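Local coordinates for D-3-phosphoglycerate dehydrogenase-related protein (Vibrio cholerae, PDB 4S1V) that probably catalyses NAD-dependent oxidation or reduction of D-2-hydroxyacids such as 3-phosphoglycerate, at residues A163-W176 with Y190-K202. Sequence-based numbering, arbitrary orientation.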
ATOM      1  N   ALA C 163      -1.681 -34.381  -3.909  1.00 22.98           N
ATOM      2  CA  ALA C 163      -0.409 -35.068  -4.184  1.00 22.83           C
ATOM      3  C   ALA C 163      -0.121 -35.186  -5.674  1.00 23.36           C
ATOM      4  O   ALA C 163       0.990 -34.911  -6.106  1.00 24.07           O
ATOM      5  CB  ALA C 163      -0.394 -36.442  -3.537  1.00 22.11           C
ATOM      6  N   GLN C 164      -1.124 -35.581  -6.461  1.00 23.90           N
ATOM      7  CA  GLN C 164      -0.950 -35.684  -7.910  1.00 24.67           C
ATOM      8  C   GLN C 164      -0.639 -34.319  -8.512  1.00 23.83           C
ATOM      9  O   GLN C 164       0.167 -34.225  -9.440  1.00 22.86           O
ATOM     10  CB  GLN C 164      -2.193 -36.284  -8.577  1.00 27.10           C
ATOM     11  CG  GLN C 164      -2.353 -37.775  -8.331  1.00 29.30           C
ATOM     12  CD  GLN C 164      -3.721 -38.305  -8.702  1.00 32.40           C
ATOM     13  OE1 GLN C 164      -4.716 -37.569  -8.714  1.00 34.66           O
ATOM     14  NE2 GLN C 164      -3.786 -39.601  -9.003  1.00 34.05           N
ATOM     15  N   PHE C 165      -1.272 -33.272  -7.971  1.00 22.06           N
ATOM     16  CA  PHE C 165      -1.000 -31.905  -8.406  1.00 21.36           C
ATOM     17  C   PHE C 165       0.452 -31.540  -8.102  1.00 21.02           C
ATOM     18  O   PHE C 165       1.173 -31.108  -8.986  1.00 20.20           O
ATOM     19  CB  PHE C 165      -1.968 -30.870  -7.774  1.00 20.84           C
ATOM     20  CG  PHE C 165      -3.440 -31.074  -8.127  1.00 21.09           C
ATOM     21  CD1 PHE C 165      -3.832 -31.760  -9.293  1.00 20.89           C
ATOM     22  CD2 PHE C 165      -4.434 -30.548  -7.303  1.00 20.78           C
ATOM     23  CE1 PHE C 165      -5.180 -31.932  -9.609  1.00 21.47           C
ATOM     24  CE2 PHE C 165      -5.788 -30.715  -7.613  1.00 21.88           C
ATOM     25  CZ  PHE C 165      -6.162 -31.414  -8.767  1.00 21.81           C
ATOM     26  N   GLY C 166       0.876 -31.712  -6.850  1.00 21.50           N
ATOM     27  CA  GLY C 166       2.254 -31.383  -6.460  1.00 21.66           C
ATOM     28  C   GLY C 166       3.265 -32.123  -7.325  1.00 22.19           C
ATOM     29  O   GLY C 166       4.244 -31.550  -7.793  1.00 21.39           O
ATOM     30  N   HIS C 167       2.996 -33.401  -7.558  1.00 23.09           N
ATOM     31  CA  HIS C 167       3.899 -34.239  -8.331  1.00 23.98           C
ATOM     32  C   HIS C 167       4.115 -33.705  -9.728  1.00 23.17           C
ATOM     33  O   HIS C 167       5.250 -33.569 -10.157  1.00 23.25           O
ATOM     34  CB  HIS C 167       3.401 -35.684  -8.346  1.00 24.40           C
ATOM     35  CG  HIS C 167       4.272 -36.613  -9.145  1.00 25.68           C
ATOM     36  ND1 HIS C 167       5.492 -36.985  -8.735  1.00 26.19           N
ATOM     37  CD2 HIS C 167       4.054 -37.247 -10.369  1.00 26.06           C
ATOM     38  CE1 HIS C 167       6.040 -37.812  -9.648  1.00 26.69           C
ATOM     39  NE2 HIS C 167       5.155 -37.972 -10.646  1.00 27.35           N
ATOM     40  N   VAL C 168       3.041 -33.360 -10.435  1.00 23.31           N
ATOM     41  CA  VAL C 168       3.171 -32.837 -11.802  1.00 23.56           C
ATOM     42  C   VAL C 168       3.816 -31.444 -11.825  1.00 23.19           C
ATOM     43  O   VAL C 168       4.445 -31.047 -12.810  1.00 23.38           O
ATOM     44  CB  VAL C 168       1.828 -32.879 -12.576  1.00 23.92           C
ATOM     45  CG1 VAL C 168       0.766 -32.008 -11.915  1.00 25.19           C
ATOM     46  CG2 VAL C 168       2.023 -32.465 -14.020  1.00 24.56           C
ATOM     47  N   PHE C 169       3.671 -30.717 -10.723  1.00 23.13           N
ATOM     48  CA  PHE C 169       4.365 -29.447 -10.533  1.00 23.03           C
ATOM     49  C   PHE C 169       5.813 -29.640 -10.063  1.00 22.99           C
ATOM     50  O   PHE C 169       6.518 -28.664  -9.852  1.00 23.45           O
ATOM     51  CB  PHE C 169       3.584 -28.540  -9.559  1.00 22.30           C
ATOM     52  CG  PHE C 169       2.507 -27.721 -10.217  1.00 21.50           C
ATOM     53  CD1 PHE C 169       1.344 -28.327 -10.706  1.00 21.70           C
ATOM     54  CD2 PHE C 169       2.649 -26.343 -10.352  1.00 21.43           C
ATOM     55  CE1 PHE C 169       0.351 -27.574 -11.315  1.00 20.87           C
ATOM     56  CE2 PHE C 169       1.659 -25.582 -10.959  1.00 21.04           C
ATOM     57  CZ  PHE C 169       0.513 -26.199 -11.446  1.00 21.37           C
ATOM     58  N   GLY C 170       6.251 -30.888  -9.895  1.00 23.07           N
ATOM     59  CA  GLY C 170       7.659 -31.173  -9.565  1.00 23.47           C
ATOM     60  C   GLY C 170       7.994 -31.023  -8.091  1.00 23.35           C
ATOM     61  O   GLY C 170       9.117 -30.649  -7.728  1.00 23.22           O
ATOM     62  N   MET C 171       7.015 -31.313  -7.241  1.00 22.10           N
ATOM     63  CA  MET C 171       7.206 -31.238  -5.803  1.00 22.54           C
ATOM     64  C   MET C 171       7.417 -32.635  -5.215  1.00 22.25           C
ATOM     65  O   MET C 171       6.632 -33.541  -5.489  1.00 21.26           O
ATOM     66  CB  MET C 171       6.000 -30.576  -5.120  1.00 22.37           C
ATOM     67  CG  MET C 171       5.605 -29.214  -5.679  1.00 22.08           C
ATOM     68  SD  MET C 171       4.257 -28.463  -4.746  1.00 23.75           S
ATOM     69  CE  MET C 171       5.108 -27.847  -3.295  1.00 23.24           C
ATOM     70  N   PRO C 172       8.477 -32.814  -4.397  1.00 22.26           N
ATOM     71  CA  PRO C 172       8.504 -34.029  -3.569  1.00 22.29           C
ATOM     72  C   PRO C 172       7.231 -34.103  -2.710  1.00 22.16           C
ATOM     73  O   PRO C 172       6.723 -33.073  -2.259  1.00 22.06           O
ATOM     74  CB  PRO C 172       9.729 -33.826  -2.669  1.00 22.52           C
ATOM     75  CG  PRO C 172      10.603 -32.852  -3.395  1.00 22.46           C
ATOM     76  CD  PRO C 172       9.686 -31.984  -4.226  1.00 22.13           C
ATOM     77  N   ILE C 173       6.715 -35.304  -2.496  1.00 21.36           N
ATOM     78  CA  ILE C 173       5.517 -35.465  -1.686  1.00 21.47           C
ATOM     79  C   ILE C 173       5.873 -36.164  -0.386  1.00 21.55           C
ATOM     80  O   ILE C 173       6.446 -37.254  -0.404  1.00 21.74           O
ATOM     81  CB  ILE C 173       4.402 -36.228  -2.445  1.00 21.16           C
ATOM     82  CG1 ILE C 173       4.175 -35.622  -3.839  1.00 21.39           C
ATOM     83  CG2 ILE C 173       3.109 -36.268  -1.630  1.00 21.75           C
ATOM     84  CD1 ILE C 173       3.652 -34.196  -3.845  1.00 22.13           C
ATOM     85  N   LEU C 174       5.565 -35.503   0.731  1.00 21.24           N
ATOM     86  CA  LEU C 174       5.779 -36.055   2.074  1.00 21.13           C
ATOM     87  C   LEU C 174       4.432 -36.166   2.780  1.00 21.15           C
ATOM     88  O   LEU C 174       3.668 -35.192   2.844  1.00 19.64           O
ATOM     89  CB  LEU C 174       6.726 -35.164   2.879  1.00 20.85           C
ATOM     90  CG  LEU C 174       7.134 -35.637   4.278  1.00 21.92           C
ATOM     91  CD1 LEU C 174       8.041 -36.869   4.222  1.00 21.26           C
ATOM     92  CD2 LEU C 174       7.811 -34.517   5.051  1.00 21.90           C
ATOM     93  N   VAL C 175       4.136 -37.355   3.299  1.00 20.97           N
ATOM     94  CA  VAL C 175       2.804 -37.635   3.829  1.00 20.84           C
ATOM     95  C   VAL C 175       2.832 -37.967   5.320  1.00 21.43           C
ATOM     96  O   VAL C 175       3.675 -38.736   5.785  1.00 21.33           O
ATOM     97  CB  VAL C 175       2.104 -38.748   3.022  1.00 20.79           C
ATOM     98  CG1 VAL C 175       0.764 -39.119   3.631  1.00 20.01           C
ATOM     99  CG2 VAL C 175       1.931 -38.325   1.566  1.00 21.01           C
ATOM    100  N   TRP C 176       1.907 -37.363   6.056  1.00 21.89           N
ATOM    101  CA  TRP C 176       1.675 -37.697   7.458  1.00 21.85           C
ATOM    102  C   TRP C 176       0.217 -38.013   7.696  1.00 22.15           C
ATOM    103  O   TRP C 176      -0.667 -37.568   6.951  1.00 21.52           O
ATOM    104  CB  TRP C 176       2.166 -36.569   8.374  1.00 22.03           C
ATOM    105  CG  TRP C 176       1.998 -36.898   9.836  1.00 22.86           C
ATOM    106  CD1 TRP C 176       1.213 -36.232  10.775  1.00 23.09           C
ATOM    107  CD2 TRP C 176       2.581 -38.035  10.566  1.00 23.22           C
ATOM    108  NE1 TRP C 176       1.287 -36.846  12.001  1.00 22.84           N
ATOM    109  CE2 TRP C 176       2.089 -37.933  11.946  1.00 23.64           C
ATOM    110  CE3 TRP C 176       3.442 -39.079  10.231  1.00 23.39           C
ATOM    111  CZ2 TRP C 176       2.456 -38.849  12.930  1.00 23.84           C
ATOM    112  CZ3 TRP C 176       3.799 -39.997  11.227  1.00 23.36           C
ATOM    113  CH2 TRP C 176       3.318 -39.883  12.544  1.00 23.97           C
ATOM    114  N   TYR C 190       5.254 -42.034  -2.912  1.00 26.05           N
ATOM    115  CA  TYR C 190       5.546 -40.802  -2.178  1.00 25.18           C
ATOM    116  C   TYR C 190       6.310 -41.134  -0.896  1.00 24.93           C
ATOM    117  O   TYR C 190       6.535 -42.303  -0.585  1.00 25.34           O
ATOM    118  CB  TYR C 190       4.254 -40.060  -1.807  1.00 24.40           C
ATOM    119  CG  TYR C 190       3.275 -39.812  -2.936  1.00 24.41           C
ATOM    120  CD1 TYR C 190       3.704 -39.422  -4.210  1.00 24.84           C
ATOM    121  CD2 TYR C 190       1.905 -39.934  -2.716  1.00 24.70           C
ATOM    122  CE1 TYR C 190       2.792 -39.186  -5.228  1.00 24.71           C
ATOM    123  CE2 TYR C 190       0.990 -39.688  -3.722  1.00 23.86           C
ATOM    124  CZ  TYR C 190       1.434 -39.316  -4.972  1.00 24.41           C
ATOM    125  OH  TYR C 190       0.508 -39.082  -5.966  1.00 24.50           O
ATOM    126  N   GLN C 191       6.718 -40.113  -0.152  1.00 24.00           N
ATOM    127  CA  GLN C 191       7.382 -40.356   1.127  1.00 23.94           C
ATOM    128  C   GLN C 191       6.368 -40.383   2.263  1.00 23.10           C
ATOM    129  O   GLN C 191       5.362 -39.672   2.221  1.00 22.40           O
ATOM    130  CB  GLN C 191       8.443 -39.293   1.414  1.00 23.95           C
ATOM    131  CG  GLN C 191       9.444 -39.075   0.294  1.00 24.47           C
ATOM    132  CD  GLN C 191      10.394 -37.938   0.599  1.00 26.27           C
ATOM    133  OE1 GLN C 191      11.200 -38.024   1.527  1.00 27.34           O
ATOM    134  NE2 GLN C 191      10.314 -36.864  -0.188  1.00 26.32           N
ATOM    135  N   ALA C 192       6.640 -41.221   3.260  1.00 22.66           N
ATOM    136  CA  ALA C 192       5.951 -41.156   4.542  1.00 23.78           C
ATOM    137  C   ALA C 192       6.885 -40.529   5.567  1.00 24.82           C
ATOM    138  O   ALA C 192       8.033 -40.962   5.717  1.00 24.42           O
ATOM    139  CB  ALA C 192       5.518 -42.540   4.998  1.00 23.14           C
ATOM    140  N   ALA C 193       6.395 -39.497   6.257  1.00 25.26           N
ATOM    141  CA  ALA C 193       7.137 -38.874   7.346  1.00 25.48           C
ATOM    142  C   ALA C 193       7.302 -39.871   8.491  1.00 26.28           C
ATOM    143  O   ALA C 193       6.378 -40.633   8.789  1.00 27.26           O
ATOM    144  CB  ALA C 193       6.425 -37.613   7.828  1.00 25.65           C
ATOM    145  N   ALA C 194       8.482 -39.862   9.109  1.00 25.58           N
ATOM    146  CA  ALA C 194       8.806 -40.728  10.240  1.00 25.66           C
ATOM    147  C   ALA C 194       7.903 -40.432  11.436  1.00 26.29           C
ATOM    148  O   ALA C 194       7.454 -41.352  12.119  1.00 25.89           O
ATOM    149  CB  ALA C 194      10.269 -40.559  10.634  1.00 24.44           C
ATOM    150  N   ASP C 195       7.670 -39.145  11.685  1.00 26.88           N
ATOM    151  CA  ASP C 195       6.730 -38.684  12.710  1.00 28.22           C
ATOM    152  C   ASP C 195       6.239 -37.273  12.382  1.00 27.26           C
ATOM    153  O   ASP C 195       6.666 -36.675  11.386  1.00 27.00           O
ATOM    154  CB  ASP C 195       7.343 -38.755  14.123  1.00 29.75           C
ATOM    155  CG  ASP C 195       8.668 -38.011  14.240  1.00 31.70           C
ATOM    156  OD1 ASP C 195       8.822 -36.922  13.643  1.00 33.46           O
ATOM    157  OD2 ASP C 195       9.559 -38.510  14.957  1.00 33.86           O
ATOM    158  N   LYS C 196       5.342 -36.757  13.224  1.00 27.60           N
ATOM    159  CA  LYS C 196       4.759 -35.424  13.060  1.00 27.27           C
ATOM    160  C   LYS C 196       5.844 -34.346  13.103  1.00 27.25           C
ATOM    161  O   LYS C 196       5.805 -33.389  12.317  1.00 26.42           O
ATOM    162  CB  LYS C 196       3.680 -35.169  14.129  1.00 26.84           C
ATOM    163  CG  LYS C 196       2.979 -33.822  14.010  1.00 27.92           C
ATOM    164  CD  LYS C 196       1.849 -33.630  15.020  1.00 27.76           C
ATOM    165  CE  LYS C 196       2.359 -33.367  16.428  1.00 28.32           C
ATOM    166  NZ  LYS C 196       1.343 -32.637  17.236  1.00 29.51           N
ATOM    167  N   ALA C 197       6.806 -34.511  14.016  1.00 27.32           N
ATOM    168  CA  ALA C 197       7.937 -33.578  14.139  1.00 27.90           C
ATOM    169  C   ALA C 197       8.718 -33.432  12.823  1.00 28.23           C
ATOM    170  O   ALA C 197       8.971 -32.316  12.374  1.00 28.57           O
ATOM    171  CB  ALA C 197       8.857 -33.979  15.286  1.00 27.89           C
ATOM    172  N   GLU C 198       9.068 -34.550  12.189  1.00 28.67           N
ATOM    173  CA  GLU C 198       9.726 -34.505  10.876  1.00 27.85           C
ATOM    174  C   GLU C 198       8.840 -33.836   9.808  1.00 26.04           C
ATOM    175  O   GLU C 198       9.332 -33.092   8.962  1.00 26.21           O
ATOM    176  CB  GLU C 198      10.141 -35.915  10.426  1.00 29.56           C
ATOM    177  CG  GLU C 198      10.461 -36.025   8.940  1.00 30.87           C
ATOM    178  CD  GLU C 198      11.024 -37.376   8.534  1.00 32.91           C
ATOM    179  OE1 GLU C 198      12.158 -37.710   8.939  1.00 34.56           O
ATOM    180  OE2 GLU C 198      10.343 -38.099   7.782  1.00 33.39           O
ATOM    181  N   PHE C 199       7.538 -34.111   9.857  1.00 24.39           N
ATOM    182  CA  PHE C 199       6.584 -33.587   8.889  1.00 22.28           C
ATOM    183  C   PHE C 199       6.552 -32.062   8.917  1.00 22.76           C
ATOM    184  O   PHE C 199       6.684 -31.427   7.878  1.00 22.15           O
ATOM    185  CB  PHE C 199       5.190 -34.193   9.133  1.00 21.42           C
ATOM    186  CG  PHE C 199       4.122 -33.704   8.180  1.00 20.47           C
ATOM    187  CD1 PHE C 199       4.166 -34.028   6.824  1.00 19.76           C
ATOM    188  CD2 PHE C 199       3.053 -32.943   8.650  1.00 19.69           C
ATOM    189  CE1 PHE C 199       3.170 -33.589   5.960  1.00 19.66           C
ATOM    190  CE2 PHE C 199       2.054 -32.503   7.790  1.00 19.57           C
ATOM    191  CZ  PHE C 199       2.114 -32.821   6.443  1.00 19.28           C
ATOM    192  N   PHE C 200       6.412 -31.471  10.104  1.00 23.32           N
ATOM    193  CA  PHE C 200       6.401 -30.011  10.216  1.00 23.85           C
ATOM    194  C   PHE C 200       7.749 -29.362   9.931  1.00 24.75           C
ATOM    195  O   PHE C 200       7.800 -28.251   9.400  1.00 24.35           O
ATOM    196  CB  PHE C 200       5.830 -29.550  11.566  1.00 23.96           C
ATOM    197  CG  PHE C 200       4.332 -29.557  11.603  1.00 22.87           C
ATOM    198  CD1 PHE C 200       3.637 -30.734  11.836  1.00 23.50           C
ATOM    199  CD2 PHE C 200       3.611 -28.389  11.372  1.00 23.45           C
ATOM    200  CE1 PHE C 200       2.247 -30.754  11.846  1.00 23.23           C
ATOM    201  CE2 PHE C 200       2.225 -28.397  11.386  1.00 22.84           C
ATOM    202  CZ  PHE C 200       1.542 -29.584  11.624  1.00 23.21           C
ATOM    203  N   ALA C 201       8.833 -30.061  10.264  1.00 25.50           N
ATOM    204  CA  ALA C 201      10.178 -29.540  10.023  1.00 26.53           C
ATOM    205  C   ALA C 201      10.535 -29.471   8.535  1.00 26.76           C
ATOM    206  O   ALA C 201      11.190 -28.523   8.100  1.00 27.31           O
ATOM    207  CB  ALA C 201      11.213 -30.363  10.784  1.00 26.95           C
ATOM    208  N   LYS C 202      10.091 -30.463   7.762  1.00 27.01           N
ATOM    209  CA  LYS C 202      10.554 -30.645   6.380  1.00 27.41           C
ATOM    210  C   LYS C 202       9.627 -30.093   5.289  1.00 26.91           C
ATOM    211  O   LYS C 202      10.065 -29.859   4.164  1.00 27.21           O
ATOM    212  CB  LYS C 202      10.868 -32.123   6.109  1.00 28.43           C
ATOM    213  CG  LYS C 202      11.980 -32.683   6.982  1.00 30.80           C
ATOM    214  CD  LYS C 202      12.396 -34.081   6.553  1.00 32.98           C
ATOM    215  CE  LYS C 202      13.567 -34.570   7.400  1.00 34.43           C
ATOM    216  NZ  LYS C 202      14.297 -35.709   6.779  1.00 34.47           N
TER
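Leu174 pairs with Gln191 and Val175 with Ala192 in parallel register, joining strand 173-176 to strand 191-192 through three backbone hydrogen bonds of 2.8 to 2.9 Å: Gln191 N to Ile173 O, Val175 N to Gln191 O and Ala193 N to Val175 O. The aromatic contacts lie at the two ends of this ladder. At one, Tyr190 lays its ring beside Ile173, whose CG2 sits over one face, 4.1 Å from the centroid, while Ala163 CB of helix 157-168 meets Tyr190 CE2 at 3.5 Å. At the other, Trp176, its CG anti to the backbone N (chi1 -178°), spreads the indole over the start of helix 196-202; Lys196 CA makes a CH-pi contact with the five-membered ring, and Asp195 C lies over the same face. Trp176 CB in turn rests on the face of Phe199, 3.6 Å from that ring's centroid. Among apolar contacts, Leu174 forks, CD1 going to Gln191 CB and Ala193 CB and CD2 to Phe199 CD1 and Lys202 CB. The helix start is fixed by Asp195 OD1, the N-cap acceptor for Glu198 N, and by Glu198 OE2, which accepts from Ala194 N. Helix 179-188 makes the crossover of this Rossmann-type beta-alpha-beta unit and packs on Val175 and Ala192; strand 150-153 pairs with the other edge of strand 173-176, leaving 191-192 outermost in the chain's sheet.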